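Local coordinates for exopolygalacturonase (Yersinia enterocolitica, PDB 2UVF), which hydrolyses polygalacturonan, the backbone of pectin, from the chain end as a family 28 glycoside hydrolase, probably releasing digalacturonic acid, at residues Lys204-Leu209 / Phe258-Ile263; Val554-Val559 / Ser575-Val580; Leu561-Pro566 / Glu584-Thr589. All coordinates share one frame; numbering follows the deposited sequence.

In the fold
The chain winds through a right-handed parallel beta-helix, and each contact joins one turn to the next. Nearest the N terminus, contact 1 sets residues 204-209 beside 258-263, closing a loop of 48 residues, and it is complete long before the other two begin. Contacts 2 and 3 lie on the other side of the chain's centre, about 43 and 49 Å from contact 1 between centres. Both use the strand 551-562 and what follows it: 554-559 meets 575-580, closing a loop of 15 residues, then 561-566 meets 584-589, closing one of 17. Their segments alternate along the chain, so the contacts cross, tying successive portions of the same two turns together.

Contact 1. Residues Lys204-Leu209 / Phe258-Ile263; sequences KSDMTL and FRNIRI
Asp206 and Asn260 stand side by side and point the same way where two neighbouring turns of the parallel beta-helix run together. The amide ND2 of Asn260 gives its hydrogen to OD1 of Asp206 at 2.7 Å, meeting that oxygen nearly along its C-O axis, although the carboxylate and amide planes are turned 60° apart. OD2 of Asp206 lies at the edge of the Arg259 guanidinium, in a long salt bridge of 3.6 Å to NE of Arg259, the two planes being almost perpendicular. Arg259 reaches it with an extended chain from CG to NE.

One residue earlier, Ser205 OG accepts the N-H of Arg259 at 2.9 Å. With chi1 at -58°, the hydroxyl sits beside its own backbone N, near the plane of the Phe258 ring at its edge. Further on, Thr208 and Arg262 also lie alongside each other. The Arg262 chain bends at chi3 (92°), and NH1 donates to Thr208 OG1 at 3.1 Å in the guanidinium plane, while NH2 bonds to Leu46 O. Met207, Leu209, Ile261 and Ile263 face the opposite way, and Leu209 N anchors the strands to Arg262 O at 2.8 Å.

The aspartate is thus shared between a neutral amide and a cation, which probably favours its charged form, while the arginine at Thr208 fastens the coil to the N-terminal part of the chain.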
# COMPACT_ATOMS: atom_id res chain seq x y z
N LYS A 204 -21.92 4.12 -1.06
CA LYS A 204 -22.45 4.61 -2.32
C LYS A 204 -21.68 5.86 -2.71
O LYS A 204 -20.98 6.45 -1.88
CB LYS A 204 -23.94 4.90 -2.22
CG LYS A 204 -24.33 5.92 -1.15
CD LYS A 204 -25.36 6.88 -1.70
CE LYS A 204 -26.03 7.68 -0.62
NZ LYS A 204 -27.21 6.94 -0.07
N SER A 205 -21.84 6.23 -3.98
CA SER A 205 -21.19 7.40 -4.56
C SER A 205 -21.45 8.71 -3.78
O SER A 205 -22.45 8.83 -3.06
CB SER A 205 -21.61 7.54 -6.02
OG SER A 205 -21.25 6.36 -6.73
N ASP A 206 -20.54 9.66 -3.95
CA ASP A 206 -20.65 11.02 -3.39
C ASP A 206 -20.96 11.05 -1.89
O ASP A 206 -21.98 11.62 -1.46
CB ASP A 206 -21.65 11.86 -4.20
CG ASP A 206 -21.23 12.00 -5.65
OD1 ASP A 206 -20.15 12.57 -5.91
OD2 ASP A 206 -21.98 11.54 -6.53
N MET A 207 -20.08 10.43 -1.10
CA MET A 207 -20.18 10.46 0.36
C MET A 207 -18.81 10.39 1.05
O MET A 207 -17.79 10.10 0.42
CB MET A 207 -21.11 9.34 0.87
CG MET A 207 -20.58 7.93 0.69
SD MET A 207 -21.40 6.70 1.71
CE MET A 207 -20.68 7.04 3.33
N THR A 208 -18.80 10.69 2.34
CA THR A 208 -17.64 10.54 3.20
C THR A 208 -18.12 9.80 4.42
O THR A 208 -19.17 10.13 4.97
CB THR A 208 -17.06 11.90 3.66
OG1 THR A 208 -16.50 12.59 2.54
CG2 THR A 208 -15.97 11.70 4.74
N LEU A 209 -17.38 8.77 4.81
CA LEU A 209 -17.58 8.10 6.08
C LEU A 209 -16.41 8.50 6.95
O LEU A 209 -15.25 8.23 6.61
CB LEU A 209 -17.68 6.59 5.91
CG LEU A 209 -17.72 5.68 7.14
CD1 LEU A 209 -19.00 5.86 7.96
CD2 LEU A 209 -17.55 4.23 6.72
N PHE A 258 -19.15 3.49 -9.17
CA PHE A 258 -19.28 4.45 -8.09
C PHE A 258 -18.40 5.65 -8.42
O PHE A 258 -17.59 5.60 -9.34
CB PHE A 258 -18.88 3.84 -6.76
CG PHE A 258 -19.62 2.59 -6.43
CD1 PHE A 258 -20.88 2.64 -5.84
CD2 PHE A 258 -19.06 1.34 -6.70
CE1 PHE A 258 -21.57 1.50 -5.53
CE2 PHE A 258 -19.73 0.19 -6.39
CZ PHE A 258 -20.99 0.26 -5.79
N ARG A 259 -18.57 6.74 -7.68
CA ARG A 259 -17.68 7.86 -7.86
C ARG A 259 -17.57 8.65 -6.56
O ARG A 259 -18.50 8.65 -5.76
CB ARG A 259 -18.07 8.75 -9.06
CG ARG A 259 -19.33 9.60 -8.91
CD ARG A 259 -19.59 10.46 -10.15
NE ARG A 259 -20.58 11.50 -9.85
CZ ARG A 259 -20.98 12.47 -10.69
NH1 ARG A 259 -20.48 12.56 -11.93
NH2 ARG A 259 -21.89 13.35 -10.30
N ASN A 260 -16.42 9.29 -6.38
CA ASN A 260 -16.19 10.21 -5.26
C ASN A 260 -16.52 9.59 -3.90
O ASN A 260 -17.43 10.04 -3.21
CB ASN A 260 -16.94 11.55 -5.46
CG ASN A 260 -16.82 12.11 -6.88
OD1 ASN A 260 -15.82 11.90 -7.58
ND2 ASN A 260 -17.85 12.84 -7.31
N ILE A 261 -15.78 8.55 -3.52
CA ILE A 261 -15.95 7.94 -2.18
C ILE A 261 -14.77 8.26 -1.24
O ILE A 261 -13.61 8.16 -1.63
CB ILE A 261 -16.19 6.39 -2.24
CG1 ILE A 261 -17.37 6.06 -3.17
CG2 ILE A 261 -16.42 5.85 -0.85
CD1 ILE A 261 -17.60 4.58 -3.44
N ARG A 262 -15.09 8.63 -0.01
CA ARG A 262 -14.12 9.13 0.96
C ARG A 262 -14.31 8.45 2.31
O ARG A 262 -15.43 8.35 2.81
CB ARG A 262 -14.25 10.65 1.14
CG ARG A 262 -13.92 11.46 -0.10
CD ARG A 262 -14.17 12.92 0.13
NE ARG A 262 -12.96 13.60 0.60
CZ ARG A 262 -12.71 13.94 1.86
NH1 ARG A 262 -13.58 13.69 2.83
NH2 ARG A 262 -11.57 14.55 2.14
N ILE A 263 -13.20 7.99 2.90
CA ILE A 263 -13.22 7.41 4.24
C ILE A 263 -12.09 8.03 5.06
O ILE A 263 -10.92 7.96 4.67
CB ILE A 263 -13.12 5.86 4.20
CG1 ILE A 263 -14.02 5.31 3.08
CG2 ILE A 263 -13.42 5.27 5.59
CD1 ILE A 263 -14.01 3.81 2.93

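Contact 2. Residues Val554-Val559 / Ser575-Val580; sequences VHVNNV and SEFNKV
Val556 packs against Phe577 across two parallel strands in adjacent turns of the right-handed beta-helix characteristic of family 28 glycoside hydrolases. The strand axes are only 4° from parallel, and like positions face each other from Val554 and Ser575 to Val559 and Val580.

Backbone hydrogen bonds form the frame. Val556 is held through both its N-H and its carbonyl: its N donates to Glu576 O at 2.8 Å, and its O accepts a hydrogen bond from Asn578 N at 2.6 Å. Asn558 and Val559 then donate to the carbonyls of Asn578 and Lys579, carrying the pairing through the corners at Asn558 and Lys579, both with positive phi. At the other end Ser575 OG takes the N-H of Val554 and also bonds to Arg573 O.

Apolar groups make up one face. Val556 CB and CG2 lie obliquely against the CD2-CE2 side of the Phe577 ring, with CB 3.5 Å from CD2. Val556 CG1 meets Val580 CG2 at 3.6 Å. Leu524 of the preceding turn packs on Val556, and Leu572 on Val554 and Phe577, while Trp591 meets the Phe577 ring.

Polar side chains occupy the other face. Asn557 and Asn578 lie side by side, pointing the same way, with their amide planes 66° apart and OD1 of Asn557 resting 3.2 Å from CB of Asn578. Beside them, Glu576 folds back at chi2 (-74°) toward His555, and its OE2, approached on the syn side, accepts the ND1-H of the imidazole at 2.8 Å, with ring and carboxylate nearly coplanar.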
# COMPACT_ATOMS: atom_id res chain seq x y z
N VAL A 554 17.34 -3.92 -16.29
CA VAL A 554 17.48 -3.50 -14.89
C VAL A 554 18.62 -2.47 -14.77
O VAL A 554 19.79 -2.78 -15.00
CB VAL A 554 17.74 -4.71 -13.94
CG1 VAL A 554 17.95 -4.25 -12.51
CG2 VAL A 554 16.59 -5.71 -14.00
N HIS A 555 18.27 -1.24 -14.40
CA HIS A 555 19.24 -0.14 -14.22
C HIS A 555 19.45 0.15 -12.72
O HIS A 555 18.55 0.65 -12.05
CB HIS A 555 18.77 1.13 -14.94
CG HIS A 555 18.04 0.87 -16.21
ND1 HIS A 555 18.66 0.43 -17.36
CD2 HIS A 555 16.72 0.97 -16.52
CE1 HIS A 555 17.76 0.27 -18.32
NE2 HIS A 555 16.58 0.60 -17.83
N VAL A 556 20.63 -0.20 -12.21
CA VAL A 556 20.97 -0.01 -10.79
C VAL A 556 22.11 1.01 -10.62
O VAL A 556 23.22 0.80 -11.12
CB VAL A 556 21.28 -1.37 -10.08
CG1 VAL A 556 21.75 -1.14 -8.64
CG2 VAL A 556 20.06 -2.28 -10.09
N ASN A 557 21.81 2.10 -9.91
CA ASN A 557 22.73 3.24 -9.75
C ASN A 557 22.80 3.82 -8.33
O ASN A 557 21.77 4.10 -7.71
CB ASN A 557 22.37 4.37 -10.74
CG ASN A 557 23.07 4.21 -12.09
OD1 ASN A 557 24.30 4.39 -12.20
ND2 ASN A 557 22.29 3.89 -13.14
N ASN A 558 24.02 3.99 -7.82
CA ASN A 558 24.27 4.66 -6.54
C ASN A 558 23.52 4.05 -5.33
O ASN A 558 22.67 4.68 -4.71
CB ASN A 558 24.02 6.18 -6.66
CG ASN A 558 24.32 6.95 -5.37
OD1 ASN A 558 25.19 6.55 -4.60
ND2 ASN A 558 23.60 8.05 -5.14
N VAL A 559 23.89 2.82 -4.98
CA VAL A 559 23.24 2.08 -3.89
C VAL A 559 24.32 1.64 -2.91
O VAL A 559 25.38 1.21 -3.34
CB VAL A 559 22.45 0.84 -4.45
CG1 VAL A 559 21.97 -0.11 -3.34
CG2 VAL A 559 21.29 1.27 -5.36
N SER A 575 21.24 -5.15 -18.68
CA SER A 575 21.18 -4.48 -17.39
C SER A 575 22.54 -3.96 -16.89
O SER A 575 23.58 -4.52 -17.20
CB SER A 575 20.57 -5.44 -16.37
OG SER A 575 19.27 -5.84 -16.77
N GLU A 576 22.53 -2.87 -16.11
CA GLU A 576 23.78 -2.35 -15.51
C GLU A 576 23.70 -1.99 -14.02
O GLU A 576 22.69 -1.46 -13.56
CB GLU A 576 24.38 -1.19 -16.33
CG GLU A 576 23.61 0.11 -16.30
CD GLU A 576 22.36 0.05 -17.14
OE1 GLU A 576 22.36 -0.68 -18.16
OE2 GLU A 576 21.37 0.73 -16.77
N PHE A 577 24.80 -2.25 -13.30
CA PHE A 577 24.92 -2.04 -11.86
C PHE A 577 26.08 -1.10 -11.52
O PHE A 577 27.22 -1.54 -11.34
CB PHE A 577 25.10 -3.38 -11.15
CG PHE A 577 23.99 -4.36 -11.40
CD1 PHE A 577 24.05 -5.23 -12.49
CD2 PHE A 577 22.89 -4.41 -10.55
CE1 PHE A 577 23.02 -6.14 -12.73
CE2 PHE A 577 21.85 -5.32 -10.79
CZ PHE A 577 21.92 -6.18 -11.87
N ASN A 578 25.78 0.19 -11.41
CA ASN A 578 26.78 1.23 -11.19
C ASN A 578 26.77 1.88 -9.81
O ASN A 578 25.73 2.31 -9.31
CB ASN A 578 26.66 2.29 -12.28
CG ASN A 578 26.83 1.69 -13.66
OD1 ASN A 578 27.45 0.62 -13.81
ND2 ASN A 578 26.25 2.33 -14.67
N LYS A 579 27.96 1.93 -9.21
CA LYS A 579 28.16 2.52 -7.89
C LYS A 579 27.31 1.83 -6.83
O LYS A 579 26.61 2.47 -6.05
CB LYS A 579 27.91 4.04 -7.93
CG LYS A 579 28.62 4.75 -9.09
CD LYS A 579 28.00 6.11 -9.36
CE LYS A 579 28.30 7.08 -8.22
NZ LYS A 579 29.75 7.01 -7.89
N VAL A 580 27.37 0.50 -6.84
CA VAL A 580 26.78 -0.30 -5.78
C VAL A 580 27.93 -0.66 -4.83
O VAL A 580 28.83 -1.42 -5.19
CB VAL A 580 26.10 -1.58 -6.33
CG1 VAL A 580 25.38 -2.35 -5.20
CG2 VAL A 580 25.16 -1.26 -7.47

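Contact 3. Residues Leu561-Pro566 / Glu584-Thr589; sequences LNNVTP and ELRGDT. With SO4 (sulfate ion), chain F.
The turns near the C-terminal end of the beta-helix are joined here through their loops, as strand 551-562 runs out and the loop after strand 576-583 passes beside it. Arg586 N donates to Val564 O at 2.7 Å in an almost straight bond (178°), though the donor sits above the carbonyl plane. The Arg586 side chain, bent at chi2 and chi3, crosses Asn563 and Thr565 at a slant. One face of the Arg586 guanidinium lies, offset toward its rim, over the peptide between Val564 and Thr565, and Thr565 CG2 is 3.2 Å from Arg586 NH2. NH1 bonds to Ser532 O in the preceding turn, and NH2 weakly to Gly534 O.

Leu585 CD1 and Pro566 CG touch at 3.9 Å, while Pro566 CD rests 3.2 Å from Arg586 O. Asn562 and Glu584 run alongside each other, the carbonyl OD1 of Asn562 lying 3.3 Å from Glu584 CG and bonding to Thr583.

Next to the proline ring sits a sulfate, probably from the crystallisation liquor. Thr589 N donates to its O1 at 3.2 Å and Asp588 N to its O2 at 3.3 Å. Backbone amides alone supply the firmer bonds, so this surface loop holds the anion without a cationic side chain from either segment, while the positive charge of Arg586 is probably balanced in part by those two carbonyls.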
# COMPACT_ATOMS: atom_id res chain seq x y z
N LEU A 561 25.08 -0.86 0.49
CA LEU A 561 24.57 -1.97 1.24
C LEU A 561 25.55 -2.37 2.34
O LEU A 561 26.66 -2.86 2.05
CB LEU A 561 24.30 -3.17 0.31
CG LEU A 561 23.29 -2.98 -0.82
CD1 LEU A 561 23.13 -4.22 -1.64
CD2 LEU A 561 21.99 -2.64 -0.22
N ASN A 562 25.16 -2.15 3.60
CA ASN A 562 26.01 -2.57 4.69
C ASN A 562 25.45 -3.78 5.41
O ASN A 562 24.25 -3.83 5.73
CB ASN A 562 26.21 -1.41 5.67
CG ASN A 562 27.25 -1.73 6.71
OD1 ASN A 562 28.44 -1.82 6.40
ND2 ASN A 562 26.82 -1.91 7.93
N ASN A 563 26.32 -4.76 5.66
CA ASN A 563 25.99 -5.96 6.41
C ASN A 563 24.81 -6.72 5.77
O ASN A 563 23.77 -6.94 6.40
CB ASN A 563 25.74 -5.64 7.89
CG ASN A 563 25.38 -6.87 8.71
OD1 ASN A 563 24.53 -6.81 9.59
ND2 ASN A 563 26.01 -8.00 8.41
N VAL A 564 25.01 -7.08 4.51
CA VAL A 564 24.08 -7.90 3.75
C VAL A 564 24.85 -9.11 3.15
O VAL A 564 26.09 -9.10 3.03
CB VAL A 564 23.35 -7.08 2.63
CG1 VAL A 564 22.69 -5.82 3.18
CG2 VAL A 564 24.30 -6.74 1.45
N THR A 565 24.10 -10.13 2.77
CA THR A 565 24.65 -11.28 2.06
C THR A 565 24.96 -10.91 0.60
O THR A 565 24.42 -9.90 0.07
CB THR A 565 23.68 -12.47 2.06
OG1 THR A 565 22.52 -12.12 1.32
CG2 THR A 565 23.29 -12.84 3.44
N PRO A 566 25.84 -11.71 -0.05
CA PRO A 566 26.11 -11.53 -1.48
C PRO A 566 24.86 -11.68 -2.38
O PRO A 566 23.88 -12.31 -1.97
CB PRO A 566 27.13 -12.65 -1.78
CG PRO A 566 27.80 -12.90 -0.46
CD PRO A 566 26.69 -12.76 0.54
N GLU A 584 30.99 -4.34 4.93
CA GLU A 584 30.62 -5.44 5.85
C GLU A 584 29.78 -6.57 5.22
O GLU A 584 28.88 -7.12 5.86
CB GLU A 584 29.93 -4.93 7.13
CG GLU A 584 30.65 -3.82 7.85
CD GLU A 584 31.87 -4.29 8.59
OE1 GLU A 584 32.07 -5.51 8.73
OE2 GLU A 584 32.63 -3.44 9.06
N LEU A 585 30.10 -6.93 3.99
CA LEU A 585 29.42 -8.02 3.29
C LEU A 585 29.48 -9.31 4.10
O LEU A 585 30.51 -9.62 4.69
CB LEU A 585 30.08 -8.22 1.91
CG LEU A 585 29.65 -9.37 1.02
CD1 LEU A 585 28.32 -9.08 0.34
CD2 LEU A 585 30.73 -9.59 0.01
N ARG A 586 28.37 -10.04 4.16
CA ARG A 586 28.32 -11.34 4.84
C ARG A 586 28.63 -12.47 3.86
O ARG A 586 27.77 -13.29 3.54
CB ARG A 586 26.96 -11.58 5.51
CG ARG A 586 26.81 -10.94 6.86
CD ARG A 586 25.93 -11.79 7.79
NE ARG A 586 24.64 -12.12 7.20
CZ ARG A 586 23.69 -11.24 6.89
NH1 ARG A 586 23.86 -9.94 7.10
NH2 ARG A 586 22.57 -11.67 6.35
N GLY A 587 29.88 -12.50 3.41
CA GLY A 587 30.33 -13.35 2.31
C GLY A 587 31.63 -12.77 1.79
O GLY A 587 32.04 -11.68 2.23
N ASP A 588 32.28 -13.48 0.87
CA ASP A 588 33.61 -13.07 0.35
C ASP A 588 33.57 -12.12 -0.84
O ASP A 588 34.41 -11.21 -0.94
CB ASP A 588 34.49 -14.29 0.04
CG ASP A 588 34.59 -15.25 1.23
OD1 ASP A 588 35.36 -14.94 2.17
OD2 ASP A 588 33.89 -16.29 1.23
N THR A 589 32.61 -12.33 -1.75
CA THR A 589 32.45 -11.45 -2.93
C THR A 589 30.99 -11.08 -3.14
O THR A 589 30.11 -11.94 -3.07
CB THR A 589 32.98 -12.08 -4.27
OG1 THR A 589 32.34 -13.34 -4.53
CG2 THR A 589 34.46 -12.26 -4.24
S SO4 F . 30.21 -16.09 -1.22
O1 SO4 F . 30.72 -14.90 -1.88
O2 SO4 F . 30.25 -15.96 0.24
O3 SO4 F . 28.81 -16.32 -1.61
O4 SO4 F . 31.01 -17.25 -1.64